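Local coordinates for protein bifunctional pinoresinol-lariciresinol reductase 1 (Thuja plicata, PDB 1QYD) that reduces pinoresinol to lariciresinol and (-)-lariciresinol on to (+)-secoisolariciresinol in lignan biosynthesis, taking the 4R-hydride from NADPH, at residues M124-L128 against Q274-D280; A127-G131 against K266-C270. All blocks are in the same frame, centred on the assembly; numbering follows the deposited sequence.

Interaction 1 (M124-L128 against Q274-D280); sequences MEHAL and QIFFRGD
His126 and Asp280 reach toward each other from opposite directions where the loop after strand 111-113, the last of the parallel Rossmann-type sheet, runs past the turn that follows helix 272-275. The carboxylate comes in at the ring edge, with Asp280 CG in the plane of the imidazole, but the two flat groups are turned 65° from one another. The bond from His126 NE2 to Asp280 OD1 (3.0 Å) is weak, because it is bent to 124° at the hydrogen. Glu125 runs past Asp280 in the opposite sense, its carboxylate almost perpendicular to that of the aspartate. A bend at chi2 (-57°) brings Glu125 OE1 within 3.3 Å of Asp280 OD1, a crowding of two acceptors that would probably raise the proton affinity of one of them. Arg139 and Phe135 of helix 133-147 also touch Glu125.

Between this polar cluster and Leu128, the side chain of Gln274 folds back at chi2 and lies against Ala127, Gln274 CD being 3.5 Å from Ala127 CB. The backbone hydrogen bond from Asp280 N to Gln274 O closes the turn, and both residues point toward 124-128. Leu128 and Arg278 cross at about a right angle. The guanidinium rests by one face on Phe277 CB and donates through NH2 to Tyr273 O, while Arg278 NH2 also lies 3.2 Å from Leu128 CD1.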
ATOM      1  N   MET A 124       6.816 -10.314 -17.197  1.00 48.54           N
ATOM      2  CA  MET A 124       8.033  -9.944 -16.511  1.00 47.77           C
ATOM      3  C   MET A 124       7.861  -8.958 -15.360  1.00 44.82           C
ATOM      4  O   MET A 124       8.127  -9.256 -14.194  1.00 36.43           O
ATOM      5  CB  MET A 124       9.052  -9.355 -17.516  1.00 53.64           C
ATOM      6  CG  MET A 124       9.659 -10.209 -18.605  1.00 61.66           C
ATOM      7  SD  MET A 124      10.372 -11.727 -17.913  1.00 81.46           S
ATOM      8  CE  MET A 124       9.271 -12.946 -18.587  1.00 72.59           C
ATOM      9  N   GLU A 125       7.364  -7.785 -15.779  1.00 43.59           N
ATOM     10  CA  GLU A 125       7.346  -6.525 -15.066  1.00 45.23           C
ATOM     11  C   GLU A 125       8.414  -6.410 -13.952  1.00 47.41           C
ATOM     12  O   GLU A 125       8.283  -6.596 -12.736  1.00 53.01           O
ATOM     13  CB  GLU A 125       5.910  -6.286 -14.583  1.00 39.70           C
ATOM     14  CG  GLU A 125       4.832  -6.227 -15.695  1.00 36.44           C
ATOM     15  CD  GLU A 125       4.858  -5.252 -16.891  1.00 35.89           C
ATOM     16  OE1 GLU A 125       5.672  -4.332 -16.996  1.00 34.36           O
ATOM     17  OE2 GLU A 125       4.001  -5.421 -17.756  1.00 32.44           O
ATOM     18  N   HIS A 126       9.533  -6.295 -14.696  1.00 44.52           N
ATOM     19  CA  HIS A 126      10.961  -6.016 -14.471  1.00 41.09           C
ATOM     20  C   HIS A 126      11.156  -4.522 -14.203  1.00 40.55           C
ATOM     21  O   HIS A 126      12.266  -3.996 -14.180  1.00 40.23           O
ATOM     22  CB  HIS A 126      11.713  -6.392 -15.750  1.00 43.66           C
ATOM     23  CG  HIS A 126      10.901  -5.892 -16.965  1.00 44.31           C
ATOM     24  ND1 HIS A 126       9.957  -6.587 -17.586  1.00 44.99           N
ATOM     25  CD2 HIS A 126      10.901  -4.633 -17.525  1.00 42.01           C
ATOM     26  CE1 HIS A 126       9.389  -5.808 -18.466  1.00 40.84           C
ATOM     27  NE2 HIS A 126       9.955  -4.628 -18.433  1.00 39.59           N
ATOM     28  N   ALA A 127       9.985  -3.884 -14.139  1.00 40.92           N
ATOM     29  CA  ALA A 127       9.668  -2.486 -14.033  1.00 39.90           C
ATOM     30  C   ALA A 127      10.333  -1.653 -12.977  1.00 42.68           C
ATOM     31  O   ALA A 127      10.654  -2.110 -11.878  1.00 42.50           O
ATOM     32  CB  ALA A 127       8.184  -2.371 -13.843  1.00 39.34           C
ATOM     33  N   LEU A 128      10.501  -0.392 -13.394  1.00 43.35           N
ATOM     34  CA  LEU A 128      11.067   0.654 -12.560  1.00 44.54           C
ATOM     35  C   LEU A 128      10.037   0.881 -11.456  1.00 46.88           C
ATOM     36  O   LEU A 128       8.830   0.807 -11.695  1.00 51.25           O
ATOM     37  CB  LEU A 128      11.244   1.970 -13.341  1.00 44.23           C
ATOM     38  CG  LEU A 128      12.003   2.082 -14.678  1.00 44.47           C
ATOM     39  CD1 LEU A 128      11.409   3.240 -15.488  1.00 35.03           C
ATOM     40  CD2 LEU A 128      13.497   2.241 -14.430  1.00 37.63           C
ATOM     41  N   GLN A 274       7.365   2.349 -19.182  1.00 18.44           N
ATOM     42  CA  GLN A 274       7.423   0.942 -19.567  1.00  9.92           C
ATOM     43  C   GLN A 274       6.701   0.806 -20.896  1.00 13.71           C
ATOM     44  O   GLN A 274       7.098  -0.020 -21.704  1.00 16.56           O
ATOM     45  CB  GLN A 274       6.713   0.057 -18.573  1.00 11.59           C
ATOM     46  CG  GLN A 274       6.922   0.349 -17.089  1.00 14.39           C
ATOM     47  CD  GLN A 274       8.249   0.003 -16.427  1.00 17.52           C
ATOM     48  OE1 GLN A 274       9.030  -0.858 -16.846  1.00 28.15           O
ATOM     49  NE2 GLN A 274       8.505   0.670 -15.307  1.00 19.61           N
ATOM     50  N   ILE A 275       5.606   1.558 -21.129  1.00 18.36           N
ATOM     51  CA  ILE A 275       4.872   1.681 -22.402  1.00 19.01           C
ATOM     52  C   ILE A 275       5.737   2.233 -23.591  1.00 21.64           C
ATOM     53  O   ILE A 275       5.893   1.598 -24.645  1.00 17.89           O
ATOM     54  CB  ILE A 275       3.630   2.628 -22.205  1.00 10.70           C
ATOM     55  CG1 ILE A 275       2.653   2.075 -21.228  1.00 15.30           C
ATOM     56  CG2 ILE A 275       2.835   2.751 -23.485  1.00 10.50           C
ATOM     57  CD1 ILE A 275       1.526   3.095 -20.942  1.00 14.71           C
ATOM     58  N   PHE A 276       6.310   3.446 -23.450  1.00 24.58           N
ATOM     59  CA  PHE A 276       7.048   4.103 -24.530  1.00 25.33           C
ATOM     60  C   PHE A 276       8.561   4.234 -24.264  1.00 28.69           C
ATOM     61  O   PHE A 276       9.080   5.356 -24.290  1.00 33.70           O
ATOM     62  CB  PHE A 276       6.450   5.534 -24.800  1.00 18.77           C
ATOM     63  CG  PHE A 276       4.928   5.712 -24.905  1.00  7.80           C
ATOM     64  CD1 PHE A 276       4.254   5.347 -26.060  1.00  3.19           C
ATOM     65  CD2 PHE A 276       4.207   6.248 -23.824  1.00 12.36           C
ATOM     66  CE1 PHE A 276       2.869   5.515 -26.139  1.00  2.00           C
ATOM     67  CE2 PHE A 276       2.818   6.417 -23.899  1.00  4.60           C
ATOM     68  CZ  PHE A 276       2.146   6.051 -25.062  1.00 12.44           C
ATOM     69  N   PHE A 277       9.289   3.126 -23.981  1.00 27.63           N
ATOM     70  CA  PHE A 277      10.746   3.058 -23.805  1.00 23.66           C
ATOM     71  C   PHE A 277      11.298   1.638 -23.767  1.00 26.72           C
ATOM     72  O   PHE A 277      12.312   1.366 -24.428  1.00 30.29           O
ATOM     73  CB  PHE A 277      11.269   3.661 -22.521  1.00 18.24           C
ATOM     74  CG  PHE A 277      11.515   5.151 -22.558  1.00 19.65           C
ATOM     75  CD1 PHE A 277      10.801   5.987 -21.683  1.00 16.41           C
ATOM     76  CD2 PHE A 277      12.429   5.687 -23.475  1.00 19.96           C
ATOM     77  CE1 PHE A 277      10.994   7.361 -21.728  1.00 11.45           C
ATOM     78  CE2 PHE A 277      12.615   7.071 -23.506  1.00 17.50           C
ATOM     79  CZ  PHE A 277      11.899   7.902 -22.638  1.00 19.70           C
ATOM     80  N   ARG A 278      10.720   0.780 -22.889  1.00 25.43           N
ATOM     81  CA  ARG A 278      11.046  -0.642 -22.768  1.00 22.82           C
ATOM     82  C   ARG A 278       9.981  -1.434 -23.525  1.00 23.02           C
ATOM     83  O   ARG A 278      10.076  -2.650 -23.716  1.00 25.54           O
ATOM     84  CB  ARG A 278      11.077  -1.108 -21.291  1.00 26.63           C
ATOM     85  CG  ARG A 278      12.442  -1.163 -20.567  1.00 26.44           C
ATOM     86  CD  ARG A 278      13.217   0.178 -20.452  1.00 29.45           C
ATOM     87  NE  ARG A 278      12.443   1.234 -19.802  1.00 30.59           N
ATOM     88  CZ  ARG A 278      12.925   2.331 -19.184  1.00 31.42           C
ATOM     89  NH1 ARG A 278      14.231   2.615 -19.081  1.00 19.06           N
ATOM     90  NH2 ARG A 278      12.033   3.170 -18.637  1.00 35.57           N
ATOM     91  N   GLY A 279       8.933  -0.730 -23.969  1.00 16.86           N
ATOM     92  CA  GLY A 279       7.912  -1.261 -24.858  1.00 15.18           C
ATOM     93  C   GLY A 279       7.097  -2.461 -24.428  1.00 15.36           C
ATOM     94  O   GLY A 279       6.720  -3.228 -25.303  1.00 13.70           O
ATOM     95  N   ASP A 280       6.759  -2.619 -23.141  1.00 15.64           N
ATOM     96  CA  ASP A 280       5.928  -3.724 -22.655  1.00 14.61           C
ATOM     97  C   ASP A 280       4.485  -3.872 -23.163  1.00 12.17           C
ATOM     98  O   ASP A 280       3.670  -4.538 -22.513  1.00 20.59           O
ATOM     99  CB  ASP A 280       5.889  -3.678 -21.130  1.00 16.19           C
ATOM    100  CG  ASP A 280       7.243  -3.830 -20.477  1.00 23.17           C
ATOM    101  OD1 ASP A 280       7.488  -3.169 -19.461  1.00 25.96           O
ATOM    102  OD2 ASP A 280       8.034  -4.627 -20.979  1.00 25.14           O
TER

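Interaction 2 (A127-G131 against K266-C270); sequences ALQPG and KIVRC
Pro130, preceded by a cis peptide bond, lays its ring across the aliphatic chain of Lys266 at about a right angle. Pro130 CG sits 3.6 Å from Lys266 CD, and the neighbouring methylene is pressed against the backbone, with Pro130 CD 3.1 Å from Lys266 O. The lysine presents this flank because its CG stands between the backbone N and the carbonyl carbon (chi1 43°), from where the extended chain passes alongside the proline before turning at chi4.

The two backbones come nearest one residue further on. Those of Gly131 and Ile267 approach until Gly131 CA is 4.0 Å from Ile267 CA, an approach that glycine, with no side chain, permits. Ile267 flanks the glycine with both branches: the CG2 methyl stands against the alpha carbon, at 3.6 Å from Gly131 CA, and CG1 reaches toward the amide, 3.7 Å from Gly131 N. At the other end of the contact Leu128 turns a methyl onto the cysteine, with Leu128 CD1 3.6 Å from Cys270 CB, and Leu255 and Tyr273 also touch that leucine.

The other side is looser. Gln129 points away from 266-270, is exposed, and packs on Lys98 of the second subunit of the dimer. Lys266 itself is buried, and its NZ leads away from 127-131 to weak hydrogen bonds with the carbonyl oxygens of Met258 and Lys259.

The contact is made largely by van der Waals packing. It sets the loop that enters helix 133-147, bearing the inferred proton acceptor Lys138, against the segment ending just before His271, the inferred substrate-binding residue, consistent with a wall of the substrate cleft beside the Rossmann domain of an NmrA-type reductase.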
ATOM      1  N   ALA A 127       9.985  -3.884 -14.139  1.00 40.92           N
ATOM      2  CA  ALA A 127       9.668  -2.486 -14.033  1.00 39.90           C
ATOM      3  C   ALA A 127      10.333  -1.653 -12.977  1.00 42.68           C
ATOM      4  O   ALA A 127      10.654  -2.110 -11.878  1.00 42.50           O
ATOM      5  CB  ALA A 127       8.184  -2.371 -13.843  1.00 39.34           C
ATOM      6  N   LEU A 128      10.501  -0.392 -13.394  1.00 43.35           N
ATOM      7  CA  LEU A 128      11.067   0.654 -12.560  1.00 44.54           C
ATOM      8  C   LEU A 128      10.037   0.881 -11.456  1.00 46.88           C
ATOM      9  O   LEU A 128       8.830   0.807 -11.695  1.00 51.25           O
ATOM     10  CB  LEU A 128      11.244   1.970 -13.341  1.00 44.23           C
ATOM     11  CG  LEU A 128      12.003   2.082 -14.678  1.00 44.47           C
ATOM     12  CD1 LEU A 128      11.409   3.240 -15.488  1.00 35.03           C
ATOM     13  CD2 LEU A 128      13.497   2.241 -14.430  1.00 37.63           C
ATOM     14  N   GLN A 129      10.495   1.140 -10.232  1.00 45.35           N
ATOM     15  CA  GLN A 129       9.644   1.399  -9.074  1.00 44.38           C
ATOM     16  C   GLN A 129       9.168   2.870  -9.129  1.00 43.76           C
ATOM     17  O   GLN A 129       9.761   3.613  -9.933  1.00 41.19           O
ATOM     18  CB  GLN A 129      10.473   1.102  -7.794  1.00 46.56           C
ATOM     19  CG  GLN A 129      11.356  -0.176  -7.739  1.00 49.94           C
ATOM     20  CD  GLN A 129      12.550  -0.236  -8.721  1.00 56.89           C
ATOM     21  OE1 GLN A 129      13.406   0.662  -8.788  1.00 58.74           O
ATOM     22  NE2 GLN A 129      12.621  -1.294  -9.540  1.00 52.29           N
ATOM     23  N   PRO A 130       8.146   3.419  -8.390  1.00 43.91           N
ATOM     24  CA  PRO A 130       7.248   2.789  -7.411  1.00 40.03           C
ATOM     25  C   PRO A 130       6.136   1.955  -7.998  1.00 39.65           C
ATOM     26  O   PRO A 130       5.815   0.912  -7.424  1.00 43.08           O
ATOM     27  CB  PRO A 130       6.656   3.904  -6.596  1.00 38.40           C
ATOM     28  CG  PRO A 130       7.483   5.107  -6.921  1.00 35.43           C
ATOM     29  CD  PRO A 130       7.833   4.847  -8.372  1.00 43.45           C
ATOM     30  N   GLY A 131       5.582   2.469  -9.122  1.00 36.60           N
ATOM     31  CA  GLY A 131       4.506   1.907  -9.948  1.00 28.74           C
ATOM     32  C   GLY A 131       4.669   0.470 -10.436  1.00 25.44           C
ATOM     33  O   GLY A 131       3.941  -0.012 -11.301  1.00 25.02           O
ATOM     34  N   LYS A 266       5.483   9.554  -9.909  1.00 26.92           N
ATOM     35  CA  LYS A 266       6.442   8.651 -10.494  1.00 26.01           C
ATOM     36  C   LYS A 266       5.892   7.236 -10.601  1.00 27.64           C
ATOM     37  O   LYS A 266       6.642   6.296 -10.843  1.00 28.16           O
ATOM     38  CB  LYS A 266       7.732   8.632  -9.702  1.00 24.56           C
ATOM     39  CG  LYS A 266       7.671   8.600  -8.210  1.00 35.90           C
ATOM     40  CD  LYS A 266       9.062   8.195  -7.780  1.00 42.71           C
ATOM     41  CE  LYS A 266       9.346   8.629  -6.346  1.00 48.62           C
ATOM     42  NZ  LYS A 266       9.664  10.050  -6.292  1.00 45.86           N
ATOM     43  N   ILE A 267       4.581   7.038 -10.396  1.00 33.05           N
ATOM     44  CA  ILE A 267       3.916   5.759 -10.657  1.00 33.21           C
ATOM     45  C   ILE A 267       3.428   5.899 -12.082  1.00 32.13           C
ATOM     46  O   ILE A 267       3.633   4.981 -12.866  1.00 33.91           O
ATOM     47  CB  ILE A 267       2.668   5.485  -9.769  1.00 36.14           C
ATOM     48  CG1 ILE A 267       3.090   5.162  -8.364  1.00 33.72           C
ATOM     49  CG2 ILE A 267       1.874   4.280 -10.299  1.00 38.08           C
ATOM     50  CD1 ILE A 267       1.830   4.979  -7.488  1.00 36.72           C
ATOM     51  N   VAL A 268       2.786   7.020 -12.436  1.00 32.44           N
ATOM     52  CA  VAL A 268       2.316   7.239 -13.799  1.00 33.64           C
ATOM     53  C   VAL A 268       3.477   7.362 -14.764  1.00 30.66           C
ATOM     54  O   VAL A 268       3.386   6.898 -15.897  1.00 29.06           O
ATOM     55  CB  VAL A 268       1.406   8.515 -13.907  1.00 40.42           C
ATOM     56  CG1 VAL A 268       0.239   8.282 -12.945  1.00 39.50           C
ATOM     57  CG2 VAL A 268       2.131   9.834 -13.610  1.00 42.55           C
ATOM     58  N   ARG A 269       4.556   8.007 -14.305  1.00 30.93           N
ATOM     59  CA  ARG A 269       5.831   7.992 -15.012  1.00 33.78           C
ATOM     60  C   ARG A 269       6.422   6.645 -14.587  1.00 34.34           C
ATOM     61  O   ARG A 269       6.287   6.303 -13.418  1.00 37.73           O
ATOM     62  CB  ARG A 269       6.714   9.180 -14.558  1.00 32.19           C
ATOM     63  CG  ARG A 269       6.194  10.540 -15.070  1.00 28.35           C
ATOM     64  CD  ARG A 269       7.065  11.760 -14.778  1.00 25.91           C
ATOM     65  NE  ARG A 269       6.340  12.990 -15.129  1.00 27.52           N
ATOM     66  CZ  ARG A 269       6.185  14.031 -14.280  1.00 26.56           C
ATOM     67  NH1 ARG A 269       6.699  14.033 -13.043  1.00 34.45           N
ATOM     68  NH2 ARG A 269       5.419  15.067 -14.616  1.00 24.52           N
ATOM     69  N   CYS A 270       7.026   5.829 -15.452  1.00 31.92           N
ATOM     70  CA  CYS A 270       7.527   4.471 -15.180  1.00 34.18           C
ATOM     71  C   CYS A 270       6.378   3.512 -15.055  1.00 35.18           C
ATOM     72  O   CYS A 270       6.102   2.822 -14.075  1.00 42.45           O
ATOM     73  CB  CYS A 270       8.396   4.317 -13.892  1.00 31.23           C
ATOM     74  SG  CYS A 270       7.672   4.401 -12.240  1.00 24.49           S
TER

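How the interactions relate
From the N terminus, the chain first completes the five parallel strands, 111-113 being the last in sequence, and then passes through 124-131, which supplies one side of both contacts. It returns only much later. Segment 266-270, on helix 265-268, arrives first and closes the shorter loop, with 134 residues between its ends. Segment 274-280, the end of helix 272-275 and the turn after it, closes the longer one of 145. The later part of 124-131 thus pairs with the earlier returning segment, so interaction 2 nests within interaction 1 and the two do not cross. Ala127 and Leu128 are common to both, and together the contacts tie the entrance of helix 133-147 to two consecutive short helices flanking His271.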